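Local coordinates for agglutinin (PDB 3DZW), which binds mannose-containing glycans as a four-chain daffodil lectin of the monocot mannose-binding, beta-prism II family, at residues 1-6 with 83-88; 28-33 with 40-45; 59-64 with 73-78. All coordinates share one frame; numbering follows the deposited sequence.

How the interactions relate
All three contacts are antiparallel strand pairs, one from each of the three sheets of the beta prism. Interaction 1 is the most buried; it closes the chain on itself by laying the N-terminal strand 3-5 along strand 84-88, and interactions 2 and 3 both lie within the loop it closes. Those two are near copies: each is a hairpin with buried leucine and valine side chains (L31 to L33; L62 to V64) and a mannose at its other end, where polar side chains replace the regular ladder. Interaction 1 relies on backbone bonds and aliphatic side chains, touching sugar only through N83. L88 meets L33 and C86 meets L62 between the sheets, while W41 touches W73, both only partly buried.

Interaction 1 (1-6 with 83-88); sequences DNILYS and NYVCVL. With MAN (alpha-D-mannopyranose), chain C; MAN (alpha-D-mannopyranose), chain B.
L4 and C86 form the hydrogen-bonded pair at the middle of this antiparallel ladder: L4 N reaches C86 O at 2.9 Å, and C86 N returns to L4 O at 3.0 Å. L88 N to N2 O extends the ladder at one end and S6 N to Y84 O at the other. The last rung beyond that is made by a side chain. With OG tucked between its own N and carbonyl carbon (chi1 56°), S6 accepts Y84 N at 3.0 Å on an almost straight line (174°).

Apolar contacts divide by face. I3, Y5, V85 and V87 share one: V85 CG1 meets Y5 CD2 obliquely at 3.7 Å, the two side chains lying side by side, while I3 CG2 sits over the centre of one face of the Y5 ring and also meets V85 CB at 3.9 Å. This face packs against the second subunit, whose I3 and V87 meet V87 and I3 here. L4 and C86 point to the other face, into the prism, where both touch M56.

Contacts to water and sugar lie at the S6 end; at the other, the N2 amide bonds to N2 of the second subunit. One water joins S6 OG to N83 OD1, and N83 ND2 donates to O2 of the chain B mannose at 3.0 Å. Q89, D91, N93 and Y97 of the second subunit also hydrogen-bond to the bound mannose, which implies that the strand closing the monomer also brings N83 to a neighbour's carbohydrate site.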
loop_
_atom_site.group_PDB
_atom_site.type_symbol
_atom_site.label_atom_id
_atom_site.label_comp_id
_atom_site.label_asym_id
_atom_site.label_seq_id
_atom_site.Cartn_x
_atom_site.Cartn_y
_atom_site.Cartn_z
ATOM N N ASP A 1 0.272 2.884 -6.793
ATOM C CA ASP A 1 1.234 3.989 -6.606
ATOM C C ASP A 1 0.516 5.307 -6.392
ATOM O O ASP A 1 -0.471 5.584 -7.054
ATOM C CB ASP A 1 2.139 4.126 -7.833
ATOM C CG ASP A 1 3.005 2.903 -8.072
ATOM O OD1 ASP A 1 3.980 3.020 -8.844
ATOM O OD2 ASP A 1 2.721 1.833 -7.488
ATOM N N ASN A 2 1.027 6.126 -5.465
ATOM C CA ASN A 2 0.440 7.453 -5.201
ATOM C C ASN A 2 1.272 8.605 -5.801
ATOM O O ASN A 2 0.881 9.775 -5.683
ATOM C CB ASN A 2 0.211 7.695 -3.679
ATOM C CG ASN A 2 1.505 7.650 -2.857
ATOM O OD1 ASN A 2 2.519 7.100 -3.293
ATOM N ND2 ASN A 2 1.455 8.207 -1.653
ATOM N N ILE A 3 2.414 8.269 -6.455
ATOM C CA ILE A 3 3.306 9.290 -7.044
ATOM C C ILE A 3 3.700 9.027 -8.492
ATOM O O ILE A 3 4.010 7.875 -8.878
ATOM C CB ILE A 3 4.646 9.416 -6.227
ATOM C CG1 ILE A 3 4.379 9.719 -4.764
ATOM C CG2 ILE A 3 5.587 10.490 -6.852
ATOM C CD1 ILE A 3 5.676 9.797 -3.910
ATOM N N LEU A 4 3.659 10.093 -9.304
ATOM C CA LEU A 4 4.107 10.053 -10.671
ATOM C C LEU A 4 5.383 10.921 -10.657
ATOM O O LEU A 4 5.311 12.150 -10.480
ATOM C CB LEU A 4 3.073 10.593 -11.654
ATOM C CG LEU A 4 3.476 10.511 -13.154
ATOM C CD1 LEU A 4 3.643 9.062 -13.587
ATOM C CD2 LEU A 4 2.472 11.220 -14.055
ATOM N N TYR A 5 6.545 10.274 -10.796
ATOM C CA TYR A 5 7.852 10.975 -10.754
ATOM C C TYR A 5 8.196 11.646 -12.063
ATOM O O TYR A 5 7.744 11.210 -13.126
ATOM C CB TYR A 5 8.977 9.991 -10.367
ATOM C CG TYR A 5 8.879 9.443 -8.951
ATOM C CD1 TYR A 5 8.154 8.292 -8.675
ATOM C CD2 TYR A 5 9.532 10.078 -7.894
ATOM C CE1 TYR A 5 8.070 7.785 -7.360
ATOM C CE2 TYR A 5 9.449 9.584 -6.582
ATOM C CZ TYR A 5 8.725 8.442 -6.327
ATOM O OH TYR A 5 8.649 7.956 -5.040
ATOM N N SER A 6 8.992 12.734 -11.999
ATOM C CA SER A 6 9.410 13.427 -13.227
ATOM C C SER A 6 10.196 12.440 -14.083
ATOM O O SER A 6 11.056 11.690 -13.567
ATOM C CB SER A 6 10.211 14.723 -12.933
ATOM O OG SER A 6 11.347 14.488 -12.120
ATOM N N ASN A 83 14.224 17.753 -10.560
ATOM C CA ASN A 83 13.423 16.603 -10.129
ATOM C C ASN A 83 12.152 17.059 -9.438
ATOM O O ASN A 83 12.201 17.856 -8.494
ATOM C CB ASN A 83 14.256 15.709 -9.208
ATOM C CG ASN A 83 15.453 15.054 -9.939
ATOM O OD1 ASN A 83 15.273 14.253 -10.853
ATOM N ND2 ASN A 83 16.655 15.369 -9.497
ATOM N N TYR A 84 11.008 16.542 -9.912
ATOM C CA TYR A 84 9.689 16.899 -9.391
ATOM C C TYR A 84 8.841 15.670 -9.134
ATOM O O TYR A 84 9.168 14.578 -9.591
ATOM C CB TYR A 84 8.943 17.772 -10.400
ATOM C CG TYR A 84 9.621 19.078 -10.785
ATOM C CD1 TYR A 84 10.622 19.111 -11.754
ATOM C CD2 TYR A 84 9.219 20.286 -10.223
ATOM C CE1 TYR A 84 11.238 20.322 -12.121
ATOM C CE2 TYR A 84 9.832 21.497 -10.590
ATOM C CZ TYR A 84 10.832 21.497 -11.537
ATOM O OH TYR A 84 11.432 22.689 -11.902
ATOM N N VAL A 85 7.729 15.862 -8.402
ATOM C CA VAL A 85 6.775 14.785 -8.119
ATOM C C VAL A 85 5.326 15.276 -8.190
ATOM O O VAL A 85 5.030 16.384 -7.777
ATOM C CB VAL A 85 6.986 14.113 -6.704
ATOM C CG1 VAL A 85 8.300 13.326 -6.656
ATOM C CG2 VAL A 85 6.903 15.147 -5.566
ATOM N N CYS A 86 4.450 14.440 -8.766
ATOM C CA CYS A 86 3.005 14.699 -8.828
ATOM C C CYS A 86 2.416 13.678 -7.877
ATOM O O CYS A 86 2.501 12.472 -8.133
ATOM C CB CYS A 86 2.452 14.518 -10.213
ATOM S SG CYS A 86 0.611 14.727 -10.313
ATOM N N VAL A 87 1.817 14.151 -6.776
ATOM C CA VAL A 87 1.295 13.274 -5.734
ATOM C C VAL A 87 -0.216 13.290 -5.526
ATOM O O VAL A 87 -0.806 14.351 -5.396
ATOM C CB VAL A 87 1.924 13.676 -4.344
ATOM C CG1 VAL A 87 1.471 12.720 -3.230
ATOM C CG2 VAL A 87 3.452 13.734 -4.418
ATOM N N LEU A 88 -0.838 12.081 -5.512
ATOM C CA LEU A 88 -2.257 11.919 -5.181
ATOM C C LEU A 88 -2.208 11.713 -3.689
ATOM O O LEU A 88 -1.862 10.627 -3.209
ATOM C CB LEU A 88 -2.897 10.732 -5.898
ATOM C CG LEU A 88 -4.344 10.349 -5.472
ATOM C CD1 LEU A 88 -5.306 11.526 -5.568
ATOM C CD2 LEU A 88 -4.861 9.157 -6.290
HETATM C C1 MAN C . 17.936 10.767 -7.963
HETATM C C2 MAN C . 16.523 10.210 -7.862
HETATM C C3 MAN C . 15.497 11.345 -7.907
HETATM C C4 MAN C . 15.813 12.377 -6.842
HETATM C C5 MAN C . 17.275 12.831 -6.949
HETATM C C6 MAN C . 17.647 13.788 -5.825
HETATM O O2 MAN C . 16.389 9.457 -6.660
HETATM O O3 MAN C . 14.185 10.843 -7.715
HETATM O O4 MAN C . 14.929 13.488 -6.977
HETATM O O5 MAN C . 18.156 11.696 -6.919
HETATM O O6 MAN C . 18.976 14.257 -6.013
HETATM C C1 MAN B . 21.184 13.361 -10.450
HETATM C C2 MAN B . 19.739 13.086 -9.831
HETATM C C3 MAN B . 19.514 11.590 -9.546
HETATM C C4 MAN B . 19.987 10.739 -10.727
HETATM C C5 MAN B . 21.480 10.935 -11.006
HETATM C C6 MAN B . 21.951 10.047 -12.156
HETATM O O1 MAN B . 22.164 14.110 -9.565
HETATM O O2 MAN B . 18.758 13.564 -10.699
HETATM O O3 MAN B . 18.135 11.328 -9.278
HETATM O O4 MAN B . 19.749 9.384 -10.456
HETATM O O5 MAN B . 21.762 12.278 -11.359
HETATM O O6 MAN B . 21.369 10.499 -13.363
HETATM O O HOH W 1 13.559 14.607 -13.648
#

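Interaction 2 (28-33 with 40-45); sequences DCNLVL and IWATNT. With MAN (alpha-D-mannopyranose), chain D.
L33 and I40 make the tight end of this hairpin contact. I40 CD1 presses on L33 CD2 at 3.5 Å, the two side chains crossing at a slant, while the backbones beside them are joined by I40 N to L33 O and L33 N to W41 O. The indole of W41 lies on the same face as L33, its CZ3 corner near L31 O, and F23 packs against L31, L33 and W41. On the other face V32 CG2 meets A42 CB at 3.9 Å.

After a last backbone bond from T43 N to L31 O, side chains take over. L31 N donates to T43 OG1 at 3.2 Å, T43 OG1 to T45 OG1, and T45 OG1 to C29 O at 2.7 Å, a one-way relay in which each threonine hydroxyl both accepts and donates. C29 is also joined to C52 by a disulfide.

The exposed N44 is looser: its side chain leaves the backbone away from the opposite segment, and OD1 is linked to N30 ND2 through a water that also meets the mannose. On the sugar side the bonds are firm. N30, with CG anti to its own N (chi1 -161°), turns two ways: OD1 takes T45 N from above the amide plane (62° out of it), and ND2 donates to mannose O2 at 3.1 Å. That same O2 gives its proton to D28 OD2 at 2.7 Å; Q26 and Y34 also hydrogen-bond to the sugar, and P39 lies in the same pocket. The axial hydroxyl that marks mannose is thus both donor and acceptor here, consistent with recognition of that sugar.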
loop_
_atom_site.group_PDB
_atom_site.type_symbol
_atom_site.label_atom_id
_atom_site.label_comp_id
_atom_site.label_asym_id
_atom_site.label_seq_id
_atom_site.Cartn_x
_atom_site.Cartn_y
_atom_site.Cartn_z
ATOM N N ASP A 28 -10.544 7.707 -23.197
ATOM C CA ASP A 28 -11.242 8.782 -23.950
ATOM C C ASP A 28 -10.491 10.155 -23.881
ATOM O O ASP A 28 -11.052 11.191 -24.250
ATOM C CB ASP A 28 -12.714 8.946 -23.485
ATOM C CG ASP A 28 -12.844 9.558 -22.067
ATOM O OD1 ASP A 28 -11.823 9.726 -21.373
ATOM O OD2 ASP A 28 -13.987 9.873 -21.665
ATOM N N CYS A 29 -9.234 10.127 -23.386
ATOM C CA CYS A 29 -8.332 11.350 -23.252
ATOM C C CYS A 29 -8.695 12.350 -22.116
ATOM O O CYS A 29 -8.106 13.423 -22.034
ATOM C CB CYS A 29 -8.177 12.096 -24.610
ATOM S SG CYS A 29 -7.206 11.204 -25.769
ATOM N N ASN A 30 -9.635 11.980 -21.241
ATOM C CA ASN A 30 -9.995 12.825 -20.149
ATOM C C ASN A 30 -9.232 12.332 -18.911
ATOM O O ASN A 30 -9.241 11.137 -18.603
ATOM C CB ASN A 30 -11.513 12.792 -19.907
ATOM C CG ASN A 30 -12.031 14.007 -19.061
ATOM O OD1 ASN A 30 -11.329 15.015 -18.880
ATOM N ND2 ASN A 30 -13.275 13.906 -18.585
ATOM N N LEU A 31 -8.522 13.254 -18.250
ATOM C CA LEU A 31 -7.766 12.962 -17.020
ATOM C C LEU A 31 -8.684 13.316 -15.903
ATOM O O LEU A 31 -9.029 14.487 -15.731
ATOM C CB LEU A 31 -6.488 13.787 -16.970
ATOM C CG LEU A 31 -5.606 13.703 -15.713
ATOM C CD1 LEU A 31 -5.112 12.301 -15.460
ATOM C CD2 LEU A 31 -4.426 14.681 -15.846
ATOM N N VAL A 32 -9.087 12.310 -15.112
ATOM C CA VAL A 32 -10.074 12.503 -14.068
ATOM C C VAL A 32 -9.710 11.972 -12.666
ATOM O O VAL A 32 -9.068 10.932 -12.531
ATOM C CB VAL A 32 -11.386 11.768 -14.481
ATOM C CG1 VAL A 32 -12.525 12.050 -13.493
ATOM C CG2 VAL A 32 -11.801 12.152 -15.903
ATOM N N LEU A 33 -10.141 12.722 -11.634
ATOM C CA LEU A 33 -9.972 12.344 -10.236
ATOM C C LEU A 33 -11.309 11.869 -9.719
ATOM O O LEU A 33 -12.305 12.617 -9.774
ATOM C CB LEU A 33 -9.494 13.526 -9.390
ATOM C CG LEU A 33 -9.351 13.276 -7.867
ATOM C CD1 LEU A 33 -8.322 12.189 -7.573
ATOM C CD2 LEU A 33 -8.988 14.558 -7.137
ATOM N N ILE A 40 -14.669 14.257 -9.224
ATOM C CA ILE A 40 -14.556 15.548 -8.507
ATOM C C ILE A 40 -13.673 16.602 -9.233
ATOM O O ILE A 40 -13.725 17.784 -8.894
ATOM C CB ILE A 40 -14.058 15.336 -7.040
ATOM C CG1 ILE A 40 -12.688 14.666 -7.003
ATOM C CG2 ILE A 40 -15.085 14.508 -6.244
ATOM C CD1 ILE A 40 -12.149 14.465 -5.603
ATOM N N TRP A 41 -12.873 16.165 -10.215
ATOM C CA TRP A 41 -12.014 17.071 -10.996
ATOM C C TRP A 41 -11.643 16.404 -12.306
ATOM O O TRP A 41 -11.509 15.175 -12.371
ATOM C CB TRP A 41 -10.743 17.438 -10.220
ATOM C CG TRP A 41 -9.838 18.467 -10.925
ATOM C CD1 TRP A 41 -9.838 19.821 -10.740
ATOM C CD2 TRP A 41 -8.819 18.198 -11.906
ATOM N NE1 TRP A 41 -8.884 20.413 -11.546
ATOM C CE2 TRP A 41 -8.251 19.443 -12.274
ATOM C CE3 TRP A 41 -8.341 17.031 -12.517
ATOM C CZ2 TRP A 41 -7.220 19.549 -13.217
ATOM C CZ3 TRP A 41 -7.317 17.140 -13.456
ATOM C CH2 TRP A 41 -6.770 18.394 -13.795
ATOM N N ALA A 42 -11.471 17.209 -13.357
ATOM C CA ALA A 42 -11.080 16.682 -14.666
ATOM C C ALA A 42 -10.515 17.771 -15.562
ATOM O O ALA A 42 -10.750 18.963 -15.334
ATOM C CB ALA A 42 -12.269 15.998 -15.345
ATOM N N THR A 43 -9.765 17.355 -16.582
ATOM C CA THR A 43 -9.183 18.286 -17.550
ATOM C C THR A 43 -10.231 18.718 -18.593
ATOM O O THR A 43 -10.002 19.670 -19.357
ATOM C CB THR A 43 -7.964 17.681 -18.261
ATOM O OG1 THR A 43 -8.309 16.396 -18.826
ATOM C CG2 THR A 43 -6.804 17.508 -17.285
ATOM N N ASN A 44 -11.376 18.009 -18.617
ATOM C CA ASN A 44 -12.475 18.305 -19.540
ATOM C C ASN A 44 -12.026 18.194 -20.987
ATOM O O ASN A 44 -12.362 19.037 -21.824
ATOM C CB ASN A 44 -13.057 19.694 -19.243
ATOM C CG ASN A 44 -13.529 19.836 -17.794
ATOM O OD1 ASN A 44 -14.041 18.892 -17.200
ATOM N ND2 ASN A 44 -13.372 21.020 -17.238
ATOM N N THR A 45 -11.258 17.140 -21.267
ATOM C CA THR A 45 -10.734 16.868 -22.593
ATOM C C THR A 45 -11.245 15.510 -23.125
ATOM O O THR A 45 -10.615 14.886 -23.993
ATOM C CB THR A 45 -9.195 16.898 -22.593
ATOM O OG1 THR A 45 -8.693 16.012 -21.576
ATOM C CG2 THR A 45 -8.696 18.302 -22.314
HETATM C C1 MAN D . -16.761 12.674 -19.252
HETATM C C2 MAN D . -16.139 11.222 -19.253
HETATM C C3 MAN D . -16.477 10.513 -17.950
HETATM C C4 MAN D . -16.056 11.381 -16.735
HETATM C C5 MAN D . -16.644 12.816 -16.778
HETATM C C6 MAN D . -16.061 13.681 -15.677
HETATM O O1 MAN D . -18.144 12.839 -19.823
HETATM O O2 MAN D . -14.745 11.291 -19.439
HETATM O O3 MAN D . -15.831 9.254 -17.941
HETATM O O4 MAN D . -16.471 10.771 -15.542
HETATM O O5 MAN D . -16.391 13.478 -18.018
HETATM O O6 MAN D . -16.536 15.007 -15.832
HETATM O O HOH W 2 -15.178 16.440 -17.910
#

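Interaction 3 (59-64 with 73-78); sequences DGNLVV and WASNTG. With MAN (alpha-D-mannopyranose), chain E.
T77 and G60 meet at the sugar-binding end of a beta hairpin in the beta-prism II fold; the 59-64 side belongs to the QxDxNxVxY mannose motif of this lectin family, and T77 faces it from the other arm. T77 OG1 donates to G60 O at 2.6 Å. It also accepts S75 OG, which in turn accepts L62 N at 3.0 Å, so both hydroxyls are used twice and two backbone groups are satisfied without strand pairing. Two backbone bonds join the arms, S75 N to L62 O, lying in the carbonyl plane, and V64 N to W73 O.

N61 divides its amide: OD1 receives T77 N at 3.1 Å from above the amide plane, and ND2 faces the mannose. Its bond to mannose O2 is weak, but ND2 also donates to a water that gives protons to N76 OD1 and mannose O5. D59 OD2 takes the proton of mannose O2 at 2.5 Å. Its other oxygen, OD1, accepts N61 N in an Asx turn, the donor standing 49° out of the carboxylate plane, and Q57 as well; Q57 and Y65 also bond to the sugar.

I96 of the same chain and W102 of the second subunit cover L62, S75 and T77. V63 meets the opposite strand with both branches: CG2 lies 3.9 Å from A74 CB, and CG1 sits 3.3 Å from W73 O.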
loop_
_atom_site.group_PDB
_atom_site.type_symbol
_atom_site.label_atom_id
_atom_site.label_comp_id
_atom_site.label_asym_id
_atom_site.label_seq_id
_atom_site.Cartn_x
_atom_site.Cartn_y
_atom_site.Cartn_z
ATOM N N ASP A 59 11.023 19.511 -16.568
ATOM C CA ASP A 59 10.996 20.978 -16.500
ATOM C C ASP A 59 9.916 21.439 -15.467
ATOM O O ASP A 59 9.746 22.630 -15.228
ATOM C CB ASP A 59 10.803 21.647 -17.907
ATOM C CG ASP A 59 9.414 21.369 -18.544
ATOM O OD1 ASP A 59 8.662 20.512 -18.048
ATOM O OD2 ASP A 59 9.097 22.038 -19.569
ATOM N N GLY A 60 9.196 20.460 -14.868
ATOM C CA GLY A 60 8.170 20.738 -13.848
ATOM C C GLY A 60 6.739 20.864 -14.362
ATOM O O GLY A 60 5.814 21.072 -13.571
ATOM N N ASN A 61 6.547 20.710 -15.674
ATOM C CA ASN A 61 5.242 20.842 -16.278
ATOM C C ASN A 61 4.534 19.474 -16.374
ATOM O O ASN A 61 5.159 18.476 -16.746
ATOM C CB ASN A 61 5.394 21.488 -17.674
ATOM C CG ASN A 61 4.111 22.244 -18.153
ATOM O OD1 ASN A 61 3.166 22.470 -17.388
ATOM N ND2 ASN A 61 4.126 22.673 -19.413
ATOM N N LEU A 62 3.240 19.435 -15.999
ATOM C CA LEU A 62 2.411 18.208 -16.079
ATOM C C LEU A 62 1.596 18.369 -17.335
ATOM O O LEU A 62 0.797 19.288 -17.420
ATOM C CB LEU A 62 1.525 18.059 -14.850
ATOM C CG LEU A 62 0.631 16.807 -14.742
ATOM C CD1 LEU A 62 1.464 15.535 -14.687
ATOM C CD2 LEU A 62 -0.277 16.901 -13.518
ATOM N N VAL A 63 1.777 17.467 -18.323
ATOM C CA VAL A 63 1.096 17.617 -19.630
ATOM C C VAL A 63 0.392 16.372 -20.192
ATOM O O VAL A 63 0.897 15.253 -20.079
ATOM C CB VAL A 63 2.136 18.070 -20.709
ATOM C CG1 VAL A 63 1.450 18.401 -22.044
ATOM C CG2 VAL A 63 2.958 19.269 -20.214
ATOM N N VAL A 64 -0.789 16.588 -20.802
ATOM C CA VAL A 64 -1.528 15.533 -21.463
ATOM C C VAL A 64 -1.234 15.670 -22.963
ATOM O O VAL A 64 -1.481 16.735 -23.547
ATOM C CB VAL A 64 -3.025 15.627 -21.234
ATOM C CG1 VAL A 64 -3.776 14.568 -22.095
ATOM C CG2 VAL A 64 -3.359 15.461 -19.750
ATOM N N TRP A 73 -3.494 19.743 -22.860
ATOM C CA TRP A 73 -3.697 20.290 -21.521
ATOM C C TRP A 73 -2.375 20.312 -20.794
ATOM O O TRP A 73 -1.538 19.416 -20.986
ATOM C CB TRP A 73 -4.703 19.462 -20.704
ATOM C CG TRP A 73 -4.973 20.056 -19.299
ATOM C CD1 TRP A 73 -5.977 20.915 -18.955
ATOM C CD2 TRP A 73 -4.199 19.841 -18.096
ATOM N NE1 TRP A 73 -5.891 21.241 -17.614
ATOM C CE2 TRP A 73 -4.809 20.597 -17.065
ATOM C CE3 TRP A 73 -3.055 19.083 -17.792
ATOM C CZ2 TRP A 73 -4.314 20.614 -15.748
ATOM C CZ3 TRP A 73 -2.564 19.105 -16.481
ATOM C CH2 TRP A 73 -3.198 19.866 -15.480
ATOM N N ALA A 74 -2.170 21.345 -19.957
ATOM C CA ALA A 74 -0.936 21.462 -19.161
ATOM C C ALA A 74 -1.156 22.291 -17.900
ATOM O O ALA A 74 -2.014 23.181 -17.865
ATOM C CB ALA A 74 0.188 22.061 -19.997
ATOM N N SER A 75 -0.368 21.996 -16.864
ATOM C CA SER A 75 -0.447 22.723 -15.599
ATOM C C SER A 75 0.202 24.126 -15.691
ATOM O O SER A 75 0.007 24.976 -14.791
ATOM C CB SER A 75 0.203 21.901 -14.464
ATOM O OG SER A 75 1.565 21.588 -14.753
ATOM N N ASN A 76 0.956 24.369 -16.778
ATOM C CA ASN A 76 1.646 25.650 -17.004
ATOM C C ASN A 76 2.669 25.952 -15.893
ATOM O O ASN A 76 2.788 27.097 -15.432
ATOM C CB ASN A 76 0.635 26.820 -17.160
ATOM C CG ASN A 76 -0.314 26.639 -18.353
ATOM O OD1 ASN A 76 0.073 26.113 -19.412
ATOM N ND2 ASN A 76 -1.546 27.102 -18.196
ATOM N N THR A 77 3.407 24.911 -15.474
ATOM C CA THR A 77 4.422 25.037 -14.413
ATOM C C THR A 77 5.834 24.664 -14.903
ATOM O O THR A 77 6.680 24.210 -14.114
ATOM C CB THR A 77 4.045 24.176 -13.169
ATOM O OG1 THR A 77 3.854 22.805 -13.562
ATOM C CG2 THR A 77 2.781 24.691 -12.536
ATOM N N GLY A 78 6.086 24.865 -16.202
ATOM C CA GLY A 78 7.392 24.573 -16.789
ATOM C C GLY A 78 8.393 25.627 -16.350
ATOM O O GLY A 78 8.080 26.817 -16.333
HETATM C C1 MAN E . 6.050 24.001 -21.961
HETATM C C2 MAN E . 7.013 22.736 -22.134
HETATM C C3 MAN E . 6.623 21.830 -23.284
HETATM C C4 MAN E . 5.120 21.550 -23.269
HETATM C C5 MAN E . 4.291 22.847 -23.310
HETATM C C6 MAN E . 2.806 22.553 -23.211
HETATM O O1 MAN E . 6.586 25.361 -22.360
HETATM O O2 MAN E . 6.979 22.014 -20.937
HETATM O O3 MAN E . 7.328 20.609 -23.170
HETATM O O4 MAN E . 4.770 20.739 -24.374
HETATM O O5 MAN E . 4.594 23.729 -22.238
HETATM O O6 MAN E . 2.094 23.775 -23.063
HETATM O O HOH W 3 2.296 24.933 -20.605
#